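Local coordinates for monooxygenase (Agrobacterium tumefaciens, PDB 2I7G), which probably catalyses flavin-dependent monooxygenation of a substrate not yet identified, as a two-subunit TIM-barrel enzyme related to bacterial luciferase, at residues Thr28-Asn33 and Ala45-Glu50; Pro74-Ser79 and Met279-Arg284; Leu147-Val152 and Gly174-Ala179. All blocks are in the same frame, centred on the assembly; numbering follows the deposited sequence. Where two conformers were deposited one is given.

Contact 1. Residues Thr28-Asn33 and Ala45-Glu50; sequences TFADVN and ARRLRE
Two torsions of Arg-47 bring its side chain against the loop 28-33: CG stands anti to the backbone N (chi1 -175°), and a bend at chi2 (66°) turns the chain so that its end runs beside the loop backbone. The base of the chain packs on Val-32, which meets it obliquely, with CG1 3.5 Å from Arg-47 CB. Farther out, Arg-47 NE lies 3.0 Å from the carbonyl O of Asp-31, which sits at the guanidinium edge, near its plane; with an N-H...O angle of 127° this hydrogen bond is weak. The CA of Ala-30 lies over one guanidinium face, 3.8 Å from Arg-47 NH2. A water bridges the junction: it accepts from Arg-47 NH2 at 2.8 Å and donates to Asp-31 OD2 at 3.1 Å, linking opposite charges that do not touch directly. Thr-28 OG1 accepts from Ala-30 N at 3.1 Å in an ST turn, a nearly straight bond that shapes the loop where the guanidinium rests; the same hydroxyl is also bonded to Ala-335 O. The main ionic partner of Arg-47 is Glu-54, one of its own helix, through NH1, whereas Asp-31 turns OD1 to Arg-281. All the touching residues are buried. The contact thus ties the loop that follows strand 23-28 of the barrel to helix 40-60, with Leu-51 of that helix touching Thr-28 and Ala-30, and Phe-66 and Leu-68 of strand 65-68 packing on Thr-28.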
ATOM      1  N   THR B  28     -15.415  -6.394  -3.785  1.00 22.59           N
ATOM      2  CA  THR B  28     -15.746  -5.456  -4.866  1.00 24.43           C
ATOM      3  C   THR B  28     -14.459  -5.160  -5.630  1.00 23.05           C
ATOM      4  O   THR B  28     -13.339  -5.370  -5.089  1.00 22.33           O
ATOM      5  CB  THR B  28     -16.441  -4.163  -4.338  1.00 24.79           C
ATOM      6  OG1 THR B  28     -16.765  -3.255  -5.419  1.00 25.74           O
ATOM      7  CG2 THR B  28     -15.529  -3.421  -3.355  1.00 26.23           C
ATOM      8  N   PHE B  29     -14.648  -4.634  -6.844  1.00 22.81           N
ATOM      9  CA  PHE B  29     -13.574  -4.168  -7.686  1.00 23.72           C
ATOM     10  C   PHE B  29     -13.463  -2.646  -7.670  1.00 24.91           C
ATOM     11  O   PHE B  29     -12.505  -2.090  -8.267  1.00 25.71           O
ATOM     12  CB  PHE B  29     -13.777  -4.655  -9.140  1.00 24.01           C
ATOM     13  CG  PHE B  29     -13.811  -6.164  -9.288  1.00 23.65           C
ATOM     14  CD1 PHE B  29     -13.263  -6.996  -8.310  1.00 25.07           C
ATOM     15  CD2 PHE B  29     -14.384  -6.744 -10.423  1.00 26.81           C
ATOM     16  CE1 PHE B  29     -13.259  -8.395  -8.457  1.00 24.85           C
ATOM     17  CE2 PHE B  29     -14.413  -8.117 -10.588  1.00 28.03           C
ATOM     18  CZ  PHE B  29     -13.863  -8.969  -9.600  1.00 26.21           C
ATOM     19  N   ALA B  30     -14.437  -1.995  -7.000  1.00 23.56           N
ATOM     20  CA  ALA B  30     -14.460  -0.542  -6.851  1.00 24.66           C
ATOM     21  C   ALA B  30     -14.513   0.109  -8.241  1.00 23.94           C
ATOM     22  O   ALA B  30     -13.640   0.898  -8.627  1.00 23.55           O
ATOM     23  CB  ALA B  30     -13.233  -0.062  -6.046  1.00 23.61           C
ATOM     24  N   ASP B  31     -15.569  -0.235  -8.972  1.00 23.80           N
ATOM     25  CA  ASP B  31     -15.922   0.352 -10.281  1.00 24.92           C
ATOM     26  C   ASP B  31     -16.125   1.857 -10.155  1.00 24.33           C
ATOM     27  O   ASP B  31     -16.673   2.346  -9.168  1.00 23.97           O
ATOM     28  CB  ASP B  31     -17.236  -0.293 -10.773  1.00 26.02           C
ATOM     29  CG  ASP B  31     -17.241  -1.840 -10.636  1.00 29.68           C
ATOM     30  OD1 ASP B  31     -17.690  -2.515 -11.585  1.00 32.87           O
ATOM     31  OD2 ASP B  31     -16.783  -2.397  -9.607  1.00 36.54           O
ATOM     32  N   VAL B  32     -15.692   2.574 -11.183  1.00 24.04           N
ATOM     33  CA  VAL B  32     -15.967   3.985 -11.347  1.00 25.06           C
ATOM     34  C   VAL B  32     -16.572   4.270 -12.738  1.00 25.59           C
ATOM     35  O   VAL B  32     -16.506   3.447 -13.674  1.00 24.65           O
ATOM     36  CB  VAL B  32     -14.689   4.865 -11.124  1.00 24.58           C
ATOM     37  CG1 VAL B  32     -14.167   4.661  -9.678  1.00 26.08           C
ATOM     38  CG2 VAL B  32     -13.582   4.533 -12.145  1.00 24.91           C
ATOM     39  N   ASN B  33     -17.152   5.452 -12.854  1.00 27.16           N
ATOM     40  CA  ASN B  33     -17.576   5.952 -14.143  1.00 28.33           C
ATOM     41  C   ASN B  33     -16.343   6.212 -15.007  1.00 29.60           C
ATOM     42  O   ASN B  33     -15.493   7.026 -14.638  1.00 29.25           O
ATOM     43  CB  ASN B  33     -18.392   7.222 -13.984  1.00 28.17           C
ATOM     44  CG  ASN B  33     -19.080   7.619 -15.282  1.00 30.29           C
ATOM     45  OD1 ASN B  33     -18.633   7.241 -16.374  1.00 29.59           O
ATOM     46  ND2 ASN B  33     -20.165   8.368 -15.176  1.00 30.05           N
ATOM     47  N   ALA B  45     -11.331   9.706  -6.128  1.00 20.73           N
ATOM     48  CA  ALA B  45     -11.317  10.178  -4.726  1.00 21.70           C
ATOM     49  C   ALA B  45     -12.686   9.869  -4.092  1.00 21.99           C
ATOM     50  O   ALA B  45     -12.759   9.267  -3.005  1.00 22.32           O
ATOM     51  CB  ALA B  45     -10.970  11.699  -4.663  1.00 21.60           C
ATOM     52  N   ARG B  46     -13.763  10.213  -4.781  0.60 21.46           N
ATOM     53  CA  ARG B  46     -15.100   9.935  -4.261  0.60 22.34           C
ATOM     54  C   ARG B  46     -15.345   8.429  -4.147  0.60 21.53           C
ATOM     55  O   ARG B  46     -15.913   7.958  -3.165  0.60 22.06           O
ATOM     56  CB  ARG B  46     -16.162  10.562  -5.146  0.60 22.27           C
ATOM     57  CG  ARG B  46     -17.595  10.495  -4.622  0.60 24.67           C
ATOM     58  CD  ARG B  46     -18.572  11.072  -5.669  0.60 24.03           C
ATOM     59  NE  ARG B  46     -17.930  12.128  -6.461  0.60 32.60           N
ATOM     60  CZ  ARG B  46     -17.704  12.074  -7.771  0.60 32.85           C
ATOM     61  NH1 ARG B  46     -18.095  11.023  -8.468  0.60 37.02           N
ATOM     62  NH2 ARG B  46     -17.087  13.079  -8.378  0.60 33.85           N
ATOM     63  N   ARG B  47     -14.935   7.670  -5.163  1.00 21.60           N
ATOM     64  CA  ARG B  47     -15.138   6.213  -5.088  1.00 21.84           C
ATOM     65  C   ARG B  47     -14.432   5.605  -3.871  1.00 22.48           C
ATOM     66  O   ARG B  47     -15.004   4.744  -3.170  1.00 20.28           O
ATOM     67  CB  ARG B  47     -14.713   5.498  -6.373  1.00 21.20           C
ATOM     68  CG  ARG B  47     -15.051   3.999  -6.337  1.00 20.77           C
ATOM     69  CD  ARG B  47     -16.601   3.735  -6.317  1.00 21.08           C
ATOM     70  NE  ARG B  47     -17.029   2.324  -6.141  1.00 24.30           N
ATOM     71  CZ  ARG B  47     -17.162   1.716  -4.946  1.00 25.30           C
ATOM     72  NH1 ARG B  47     -16.893   2.369  -3.803  1.00 26.99           N
ATOM     73  NH2 ARG B  47     -17.589   0.459  -4.866  1.00 27.05           N
ATOM     74  N   LEU B  48     -13.214   6.064  -3.586  1.00 21.70           N
ATOM     75  CA  LEU B  48     -12.472   5.465  -2.464  1.00 21.55           C
ATOM     76  C   LEU B  48     -13.071   5.904  -1.108  1.00 21.49           C
ATOM     77  O   LEU B  48     -13.087   5.132  -0.158  1.00 22.06           O
ATOM     78  CB  LEU B  48     -10.988   5.806  -2.569  1.00 21.82           C
ATOM     79  CG  LEU B  48     -10.279   5.020  -3.689  1.00 22.10           C
ATOM     80  CD1 LEU B  48      -8.786   5.378  -3.606  1.00 25.45           C
ATOM     81  CD2 LEU B  48     -10.458   3.476  -3.503  1.00 23.46           C
ATOM     82  N   ARG B  49     -13.531   7.150  -1.018  0.50 21.61           N
ATOM     83  CA  ARG B  49     -14.241   7.588   0.185  0.50 22.80           C
ATOM     84  C   ARG B  49     -15.471   6.688   0.409  0.50 22.41           C
ATOM     85  O   ARG B  49     -15.672   6.152   1.514  0.50 22.09           O
ATOM     86  CB  ARG B  49     -14.630   9.073   0.108  0.50 22.72           C
ATOM     87  CG  ARG B  49     -15.751   9.455   1.095  0.50 23.91           C
ATOM     88  CD  ARG B  49     -15.911  10.949   1.342  0.50 24.60           C
ATOM     89  NE  ARG B  49     -16.144  11.722   0.125  0.50 29.37           N
ATOM     90  CZ  ARG B  49     -17.227  11.651  -0.641  0.50 30.89           C
ATOM     91  NH1 ARG B  49     -18.212  10.816  -0.345  0.50 31.36           N
ATOM     92  NH2 ARG B  49     -17.318  12.429  -1.717  0.50 31.14           N
ATOM     93  N   GLU B  50     -16.259   6.483  -0.650  1.00 21.94           N
ATOM     94  CA  GLU B  50     -17.430   5.605  -0.570  1.00 21.95           C
ATOM     95  C   GLU B  50     -17.046   4.153  -0.198  1.00 21.43           C
ATOM     96  O   GLU B  50     -17.712   3.515   0.652  1.00 22.22           O
ATOM     97  CB  GLU B  50     -18.192   5.657  -1.896  1.00 20.82           C
ATOM     98  CG  GLU B  50     -19.037   6.890  -2.029  1.00 25.26           C
ATOM     99  CD  GLU B  50     -19.555   7.095  -3.465  1.00 30.54           C
ATOM    100  OE1 GLU B  50     -19.173   6.333  -4.405  1.00 34.55           O
ATOM    101  OE2 GLU B  50     -20.295   8.084  -3.635  1.00 35.48           O
TER
HETATM  102  O   HOH W   1     -18.183  -0.835  -7.290  1.00 32.66           O

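Contact 2. Residues Pro74-Ser79 and Met279-Arg284; sequences PDYVVS and MNRIGR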
ATOM      1  N   PRO B  74      -9.505   2.007 -16.895  1.00 26.60           N
ATOM      2  CA  PRO B  74     -10.053   3.281 -16.434  1.00 26.60           C
ATOM      3  C   PRO B  74     -11.327   3.135 -15.620  1.00 26.91           C
ATOM      4  O   PRO B  74     -11.654   4.042 -14.876  1.00 28.55           O
ATOM      5  CB  PRO B  74     -10.318   4.078 -17.746  1.00 27.45           C
ATOM      6  CG  PRO B  74     -10.268   3.074 -18.842  1.00 28.13           C
ATOM      7  CD  PRO B  74      -9.427   1.909 -18.369  1.00 27.09           C
ATOM      8  N   ASP B  75     -12.042   2.011 -15.728  1.00 25.89           N
ATOM      9  CA  ASP B  75     -13.284   1.912 -14.989  1.00 26.29           C
ATOM     10  C   ASP B  75     -13.165   1.230 -13.618  1.00 24.29           C
ATOM     11  O   ASP B  75     -14.197   0.854 -13.032  1.00 24.39           O
ATOM     12  CB  ASP B  75     -14.376   1.244 -15.820  1.00 28.25           C
ATOM     13  CG  ASP B  75     -13.965  -0.114 -16.380  1.00 32.69           C
ATOM     14  OD1 ASP B  75     -12.774  -0.428 -16.446  1.00 36.66           O
ATOM     15  OD2 ASP B  75     -14.862  -0.859 -16.826  1.00 37.03           O
ATOM     16  N   TYR B  76     -11.941   1.097 -13.103  1.00 23.17           N
ATOM     17  CA  TYR B  76     -11.746   0.542 -11.741  1.00 24.26           C
ATOM     18  C   TYR B  76     -10.682   1.372 -11.040  1.00 24.11           C
ATOM     19  O   TYR B  76      -9.688   1.762 -11.669  1.00 24.11           O
ATOM     20  CB  TYR B  76     -11.227  -0.870 -11.802  1.00 26.07           C
ATOM     21  CG  TYR B  76     -12.203  -1.859 -12.389  1.00 26.31           C
ATOM     22  CD1 TYR B  76     -13.364  -2.226 -11.697  1.00 26.00           C
ATOM     23  CD2 TYR B  76     -11.934  -2.464 -13.617  1.00 27.91           C
ATOM     24  CE1 TYR B  76     -14.277  -3.156 -12.244  1.00 27.05           C
ATOM     25  CE2 TYR B  76     -12.832  -3.407 -14.171  1.00 29.95           C
ATOM     26  CZ  TYR B  76     -13.978  -3.747 -13.471  1.00 29.24           C
ATOM     27  OH  TYR B  76     -14.853  -4.688 -14.010  1.00 32.36           O
ATOM     28  N   VAL B  77     -10.919   1.694  -9.776  1.00 23.42           N
ATOM     29  CA  VAL B  77      -9.985   2.550  -9.063  1.00 24.16           C
ATOM     30  C   VAL B  77      -8.928   1.750  -8.267  1.00 24.28           C
ATOM     31  O   VAL B  77      -7.919   2.328  -7.849  1.00 25.24           O
ATOM     32  CB  VAL B  77     -10.753   3.574  -8.165  1.00 24.83           C
ATOM     33  CG1 VAL B  77     -11.481   2.910  -7.014  1.00 24.01           C
ATOM     34  CG2 VAL B  77      -9.812   4.651  -7.578  1.00 26.56           C
ATOM     35  N   VAL B  78      -9.133   0.450  -8.093  1.00 22.81           N
ATOM     36  CA  VAL B  78      -8.208  -0.363  -7.251  1.00 22.84           C
ATOM     37  C   VAL B  78      -7.274  -1.190  -8.127  1.00 23.23           C
ATOM     38  O   VAL B  78      -7.603  -2.310  -8.530  1.00 24.96           O
ATOM     39  CB  VAL B  78      -8.955  -1.222  -6.223  1.00 23.71           C
ATOM     40  CG1 VAL B  78      -7.951  -2.081  -5.391  1.00 22.81           C
ATOM     41  CG2 VAL B  78      -9.799  -0.253  -5.273  1.00 23.69           C
ATOM     42  N   SER B  79      -6.115  -0.630  -8.426  1.00 22.03           N
ATOM     43  CA  SER B  79      -5.033  -1.393  -9.040  1.00 21.92           C
ATOM     44  C   SER B  79      -4.072  -1.875  -7.960  1.00 21.89           C
ATOM     45  O   SER B  79      -3.197  -2.689  -8.226  1.00 22.00           O
ATOM     46  CB  SER B  79      -4.260  -0.553 -10.043  1.00 22.19           C
ATOM     47  OG  SER B  79      -3.636   0.565  -9.392  1.00 22.33           O
HETATM   48  N   MSE B 279     -25.626  -4.953 -15.636  1.00 32.55           N
HETATM   49  CA  MSE B 279     -25.802  -6.068 -16.581  1.00 35.94           C
HETATM   50  C   MSE B 279     -24.737  -6.127 -17.703  1.00 36.86           C
HETATM   51  O   MSE B 279     -24.475  -7.217 -18.259  1.00 37.01           O
HETATM   52  CB  MSE B 279     -27.246  -6.123 -17.133  1.00 36.90           C
HETATM   53  CG  MSE B 279     -28.321  -6.287 -16.028  1.00 38.70           C
HETATM   54 SE   MSE B 279     -28.041  -7.932 -14.960  0.42 42.39          SE
HETATM   55  CE  MSE B 279     -28.262  -7.165 -13.220  1.00 42.45           C
ATOM     56  N   ASN B 280     -24.138  -4.972 -18.017  0.50 36.97           N
ATOM     57  CA  ASN B 280     -23.038  -4.882 -18.989  0.50 37.51           C
ATOM     58  C   ASN B 280     -21.841  -5.771 -18.635  0.50 37.79           C
ATOM     59  O   ASN B 280     -21.103  -6.214 -19.531  0.50 38.44           O
ATOM     60  CB  ASN B 280     -22.568  -3.426 -19.146  0.50 37.46           C
ATOM     61  CG  ASN B 280     -23.593  -2.542 -19.859  0.50 37.92           C
ATOM     62  OD1 ASN B 280     -23.568  -1.317 -19.728  0.50 39.25           O
ATOM     63  ND2 ASN B 280     -24.490  -3.161 -20.612  0.50 36.53           N
ATOM     64  N   ARG B 281     -21.643  -6.003 -17.336  1.00 37.20           N
ATOM     65  CA  ARG B 281     -20.593  -6.907 -16.854  1.00 37.91           C
ATOM     66  C   ARG B 281     -21.185  -8.284 -16.490  1.00 38.04           C
ATOM     67  O   ARG B 281     -20.694  -9.329 -16.980  1.00 37.26           O
ATOM     68  CB  ARG B 281     -19.819  -6.327 -15.660  1.00 37.78           C
ATOM     69  CG  ARG B 281     -18.875  -7.353 -15.019  1.00 39.24           C
ATOM     70  CD  ARG B 281     -17.561  -6.690 -14.576  1.00 40.20           C
ATOM     71  NE  ARG B 281     -17.703  -5.809 -13.397  1.00 37.43           N
ATOM     72  CZ  ARG B 281     -17.691  -6.218 -12.135  1.00 35.90           C
ATOM     73  NH1 ARG B 281     -17.606  -7.532 -11.835  1.00 32.09           N
ATOM     74  NH2 ARG B 281     -17.791  -5.306 -11.171  1.00 35.43           N
ATOM     75  N   ILE B 282     -22.250  -8.272 -15.672  1.00 38.13           N
ATOM     76  CA  ILE B 282     -22.873  -9.514 -15.160  1.00 38.35           C
ATOM     77  C   ILE B 282     -23.408 -10.377 -16.295  1.00 37.38           C
ATOM     78  O   ILE B 282     -23.063 -11.554 -16.398  1.00 37.23           O
ATOM     79  CB  ILE B 282     -24.001  -9.252 -14.058  1.00 39.16           C
ATOM     80  CG1 ILE B 282     -23.381  -8.942 -12.699  1.00 40.48           C
ATOM     81  CG2 ILE B 282     -24.987 -10.449 -13.916  1.00 39.19           C
ATOM     82  CD1 ILE B 282     -22.074  -9.678 -12.404  1.00 44.95           C
ATOM     83  N   GLY B 283     -24.211  -9.796 -17.179  1.00 36.31           N
ATOM     84  CA  GLY B 283     -24.767 -10.598 -18.267  1.00 36.01           C
ATOM     85  C   GLY B 283     -23.716 -10.978 -19.292  1.00 36.31           C
ATOM     86  O   GLY B 283     -23.712 -12.111 -19.814  1.00 35.45           O
ATOM     87  N   ARG B 284     -22.821 -10.031 -19.569  0.50 35.97           N
ATOM     88  CA  ARG B 284     -21.840 -10.175 -20.632  0.50 36.20           C
ATOM     89  C   ARG B 284     -21.006 -11.444 -20.420  0.50 35.89           C
ATOM     90  O   ARG B 284     -20.875 -12.275 -21.327  0.50 35.79           O
ATOM     91  CB  ARG B 284     -20.953  -8.922 -20.694  0.50 36.50           C
ATOM     92  CG  ARG B 284     -20.783  -8.311 -22.084  0.50 37.03           C
ATOM     93  CD  ARG B 284     -22.040  -7.544 -22.571  0.50 39.45           C
ATOM     94  NE  ARG B 284     -23.147  -8.421 -22.958  0.50 38.39           N
ATOM     95  CZ  ARG B 284     -23.116  -9.293 -23.970  0.50 39.79           C
ATOM     96  NH1 ARG B 284     -22.021  -9.422 -24.717  0.50 40.34           N
ATOM     97  NH2 ARG B 284     -24.178 -10.048 -24.238  0.50 37.89           N
TER
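At the mouth of the TIM barrel, Tyr-76 in the loop after strand 65-68 meets Arg-281 on helix 279-286, which lies within the excursion between strands 252-260 and 307-309. The two side chains come from opposite directions and meet at the phenol oxygen. Tyr-76 OH is 3.1 Å from Arg-281 NE and 3.4 Å from Arg-281 CD, but the N-H direction is poor, which excludes a hydrogen bond despite the short distance. The flat groups are turned 63° apart, and the hydroxyl approaches the guanidinium obliquely. Relative to the tyrosine, Arg-281 NH2 lies at the ring edge, near its plane, so the evidence speaks against a cation-pi stack. Bends in the arginine chain at chi2 (142°) and chi3 (72°) bring NE beside the hydroxyl. What fixes the guanidinium is a salt bridge from Arg-281 NH2 to Asp-31 OD1, while Phe-29, Ile-336 and His-257 also touch the arginine. Tyr-76 is placed by its neighbours as well: its ring meets that of His-71, and Asp-31 touches it. The contact is small, burying 79 Å² between the segments; its polar character comes from the OH and NE atoms. Such convergence of segments that follow separate strands is characteristic of the C-terminal mouth of a TIM barrel, the end at which luciferase-like monooxygenases generally carry their active site.

Contact 3. Residues Leu147-Val152 and Gly174-Ala179; sequences LEDYDV and GTKHPA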
ATOM      1  N   LEU B 147       1.485 -13.869 -22.483  1.00 30.12           N
ATOM      2  CA  LEU B 147       0.283 -14.593 -22.005  1.00 29.93           C
ATOM      3  C   LEU B 147       0.571 -16.090 -21.723  1.00 29.63           C
ATOM      4  O   LEU B 147       0.080 -16.658 -20.735  1.00 28.44           O
ATOM      5  CB  LEU B 147      -0.906 -14.414 -22.971  1.00 31.24           C
ATOM      6  CG  LEU B 147      -2.227 -15.188 -22.768  1.00 32.95           C
ATOM      7  CD1 LEU B 147      -3.326 -14.710 -23.719  1.00 36.28           C
ATOM      8  CD2 LEU B 147      -2.083 -16.693 -23.000  1.00 40.00           C
ATOM      9  N   GLU B 148       1.383 -16.695 -22.588  0.50 29.68           N
ATOM     10  CA  GLU B 148       1.710 -18.118 -22.510  0.50 29.96           C
ATOM     11  C   GLU B 148       2.382 -18.484 -21.191  0.50 29.50           C
ATOM     12  O   GLU B 148       2.272 -19.617 -20.725  0.50 29.70           O
ATOM     13  CB  GLU B 148       2.607 -18.536 -23.687  0.50 30.28           C
ATOM     14  CG  GLU B 148       2.162 -17.987 -25.042  0.50 32.94           C
ATOM     15  CD  GLU B 148       2.764 -16.621 -25.343  0.50 35.37           C
ATOM     16  OE1 GLU B 148       3.996 -16.545 -25.563  0.50 38.14           O
ATOM     17  OE2 GLU B 148       2.005 -15.630 -25.369  0.50 35.26           O
ATOM     18  N   ASP B 149       3.054 -17.513 -20.582  1.00 28.76           N
ATOM     19  CA  ASP B 149       3.844 -17.770 -19.397  1.00 28.29           C
ATOM     20  C   ASP B 149       3.028 -17.787 -18.101  1.00 26.72           C
ATOM     21  O   ASP B 149       3.605 -17.990 -17.038  1.00 25.34           O
ATOM     22  CB  ASP B 149       4.980 -16.761 -19.289  1.00 28.96           C
ATOM     23  CG  ASP B 149       6.057 -16.989 -20.343  1.00 31.71           C
ATOM     24  OD1 ASP B 149       6.066 -18.053 -21.023  1.00 34.20           O
ATOM     25  OD2 ASP B 149       6.902 -16.101 -20.490  1.00 35.58           O
ATOM     26  N   TYR B 150       1.713 -17.607 -18.204  1.00 25.97           N
ATOM     27  CA  TYR B 150       0.862 -17.521 -17.011  1.00 25.51           C
ATOM     28  C   TYR B 150       1.122 -18.680 -15.995  1.00 25.52           C
ATOM     29  O   TYR B 150       1.360 -18.454 -14.804  1.00 25.70           O
ATOM     30  CB  TYR B 150      -0.646 -17.421 -17.378  1.00 25.77           C
ATOM     31  CG  TYR B 150      -1.439 -17.341 -16.096  1.00 25.33           C
ATOM     32  CD1 TYR B 150      -1.630 -16.119 -15.473  1.00 26.70           C
ATOM     33  CD2 TYR B 150      -1.852 -18.497 -15.430  1.00 25.48           C
ATOM     34  CE1 TYR B 150      -2.274 -16.008 -14.263  1.00 25.98           C
ATOM     35  CE2 TYR B 150      -2.499 -18.407 -14.194  1.00 26.59           C
ATOM     36  CZ  TYR B 150      -2.711 -17.144 -13.627  1.00 27.55           C
ATOM     37  OH  TYR B 150      -3.309 -16.987 -12.412  1.00 28.08           O
ATOM     38  N   ASP B 151       1.060 -19.920 -16.477  1.00 25.40           N
ATOM     39  CA  ASP B 151       1.100 -21.084 -15.581  1.00 25.84           C
ATOM     40  C   ASP B 151       2.412 -21.150 -14.778  1.00 25.70           C
ATOM     41  O   ASP B 151       2.386 -21.384 -13.566  1.00 25.40           O
ATOM     42  CB  ASP B 151       0.910 -22.389 -16.371  1.00 25.69           C
ATOM     43  CG  ASP B 151      -0.530 -22.614 -16.827  1.00 29.30           C
ATOM     44  OD1 ASP B 151      -1.432 -21.850 -16.487  1.00 28.32           O
ATOM     45  OD2 ASP B 151      -0.750 -23.610 -17.557  1.00 32.33           O
ATOM     46  N   VAL B 152       3.545 -20.953 -15.449  1.00 25.00           N
ATOM     47  CA  VAL B 152       4.857 -21.001 -14.762  1.00 25.67           C
ATOM     48  C   VAL B 152       5.006 -19.774 -13.864  1.00 25.01           C
ATOM     49  O   VAL B 152       5.520 -19.886 -12.751  1.00 24.68           O
ATOM     50  CB  VAL B 152       6.055 -21.136 -15.734  1.00 25.89           C
ATOM     51  CG1 VAL B 152       7.360 -21.169 -14.956  1.00 26.11           C
ATOM     52  CG2 VAL B 152       5.918 -22.424 -16.533  1.00 28.72           C
ATOM     53  N   GLY B 174      14.280 -19.783  -9.316  1.00 27.32           N
ATOM     54  CA  GLY B 174      13.328 -20.286 -10.313  1.00 29.61           C
ATOM     55  C   GLY B 174      13.762 -19.830 -11.689  1.00 30.79           C
ATOM     56  O   GLY B 174      14.959 -19.548 -11.916  1.00 31.78           O
ATOM     57  N   THR B 175      12.811 -19.739 -12.606  1.00 31.33           N
ATOM     58  CA  THR B 175      13.113 -19.371 -13.983  1.00 33.13           C
ATOM     59  C   THR B 175      12.499 -18.025 -14.395  1.00 34.46           C
ATOM     60  O   THR B 175      12.928 -17.430 -15.384  1.00 35.81           O
ATOM     61  CB  THR B 175      12.648 -20.468 -14.990  1.00 33.56           C
ATOM     62  OG1 THR B 175      11.220 -20.472 -15.063  1.00 33.76           O
ATOM     63  CG2 THR B 175      13.117 -21.856 -14.567  1.00 32.95           C
ATOM     64  N   LYS B 176      11.480 -17.566 -13.661  1.00 35.29           N
ATOM     65  CA  LYS B 176      10.705 -16.378 -14.043  1.00 36.19           C
ATOM     66  C   LYS B 176      10.766 -15.269 -12.989  1.00 36.00           C
ATOM     67  O   LYS B 176       9.946 -14.336 -13.013  1.00 37.99           O
ATOM     68  CB  LYS B 176       9.220 -16.743 -14.293  1.00 36.43           C
ATOM     69  CG  LYS B 176       8.933 -17.738 -15.395  1.00 39.20           C
ATOM     70  CD  LYS B 176       9.536 -17.307 -16.725  1.00 42.77           C
ATOM     71  CE  LYS B 176       8.796 -17.924 -17.895  1.00 45.53           C
ATOM     72  NZ  LYS B 176       9.650 -17.887 -19.116  1.00 46.33           N
ATOM     73  N   HIS B 177      11.698 -15.381 -12.043  1.00 34.92           N
ATOM     74  CA  HIS B 177      11.859 -14.408 -10.966  1.00 33.47           C
ATOM     75  C   HIS B 177      13.313 -14.488 -10.495  1.00 32.09           C
ATOM     76  O   HIS B 177      13.886 -15.582 -10.443  1.00 30.97           O
ATOM     77  CB  HIS B 177      10.876 -14.698  -9.808  1.00 34.19           C
ATOM     78  CG  HIS B 177      10.882 -13.662  -8.708  1.00 35.31           C
ATOM     79  ND1 HIS B 177      11.875 -13.589  -7.751  1.00 39.25           N
ATOM     80  CD2 HIS B 177      10.018 -12.654  -8.422  1.00 36.97           C
ATOM     81  CE1 HIS B 177      11.622 -12.588  -6.926  1.00 40.03           C
ATOM     82  NE2 HIS B 177      10.501 -12.002  -7.312  1.00 36.38           N
ATOM     83  N   PRO B 178      13.936 -13.333 -10.176  1.00 30.75           N
ATOM     84  CA  PRO B 178      15.320 -13.407  -9.685  1.00 30.25           C
ATOM     85  C   PRO B 178      15.496 -14.268  -8.419  1.00 29.32           C
ATOM     86  O   PRO B 178      14.562 -14.402  -7.605  1.00 29.31           O
ATOM     87  CB  PRO B 178      15.692 -11.938  -9.408  1.00 30.65           C
ATOM     88  CG  PRO B 178      14.706 -11.143 -10.219  1.00 30.83           C
ATOM     89  CD  PRO B 178      13.446 -11.944 -10.268  1.00 30.74           C
ATOM     90  N   ALA B 179      16.692 -14.833  -8.266  1.00 28.81           N
ATOM     91  CA  ALA B 179      17.036 -15.647  -7.105  1.00 27.34           C
ATOM     92  C   ALA B 179      17.092 -14.791  -5.832  1.00 26.83           C
ATOM     93  O   ALA B 179      17.391 -13.591  -5.874  1.00 27.69           O
ATOM     94  CB  ALA B 179      18.369 -16.355  -7.330  1.00 27.91           C
TER
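Lys-176 contributes the largest share of this surface contact, reaching from the loop 174-179 across Val-152 to Asp-149 in the 3-10 turn just before helix 150-166. The part with the broader van der Waals packing is Val-152 against the base of Lys-176. Val-152 CG1 comes within 3.8 Å of Lys-176 CG, and the two side chains cross at about a right angle, so that a methyl group rests against the lysine chain near its root. The same methyl lies 3.9 Å from Thr-175 OG1, again in a perpendicular crossing. Val-152 places CG1 anti to its nitrogen (chi1 180°), which directs this branch to the loop. The whole contact buries 156 Å². The looser part is ionic. Lys-176 bends at chi2 (-55°) and then runs nearly extended, carrying its ammonium to the aspartate carboxylate; NZ is 3.6 Å from Asp-149 OD2, a salt bridge too long to be a tight hydrogen-bonded pair. Asp-149 OD1 is farther from NZ, at 4.1 Å, while Lys-176 CE lies 3.7 Å from Asp-149 OD2, evidence that the last methylene shares the approach with the charged nitrogen. Solvent reaches both parts: Val-152 and Thr-175 form an exposed rim, whereas the ion pair is only partly exposed. Firmer polar anchoring comes from Glu-156, one turn beyond Val-152: OE2 takes a hydrogen bond from Thr-175 OG1, and OE1 one from the backbone N of Lys-176. Leu-153 of the same helix also packs on the lysine. The chemistry is consistent with a loop held to the helix largely through Glu-156, with the Asp-149 pair adding a longer-range attraction that solvent probably weakens.

In the fold
Contact 1 is buried, contact 2 partly buried and contact 3 lies at the surface, about 24 Å from the chain centre to its own. Contacts 1 and 2 form one neighbourhood at the mouth of the barrel: they share a salt bridge, and loops 28-33 and 74-79 run side by side, Val-32 N lying 2.9 Å from Asp-75 O. Contact 3 joins different elements, helix 150-166 and the loop beyond strand 169-172, with its centre about 32 Å from that of contact 1. Each uses a basic side chain. Both arginines find their salt bridges outside their own segments, Arg-47 meeting a carbonyl and a water, Arg-281 a close but not hydrogen-bonded phenol; the lysine has a long carboxylate pair.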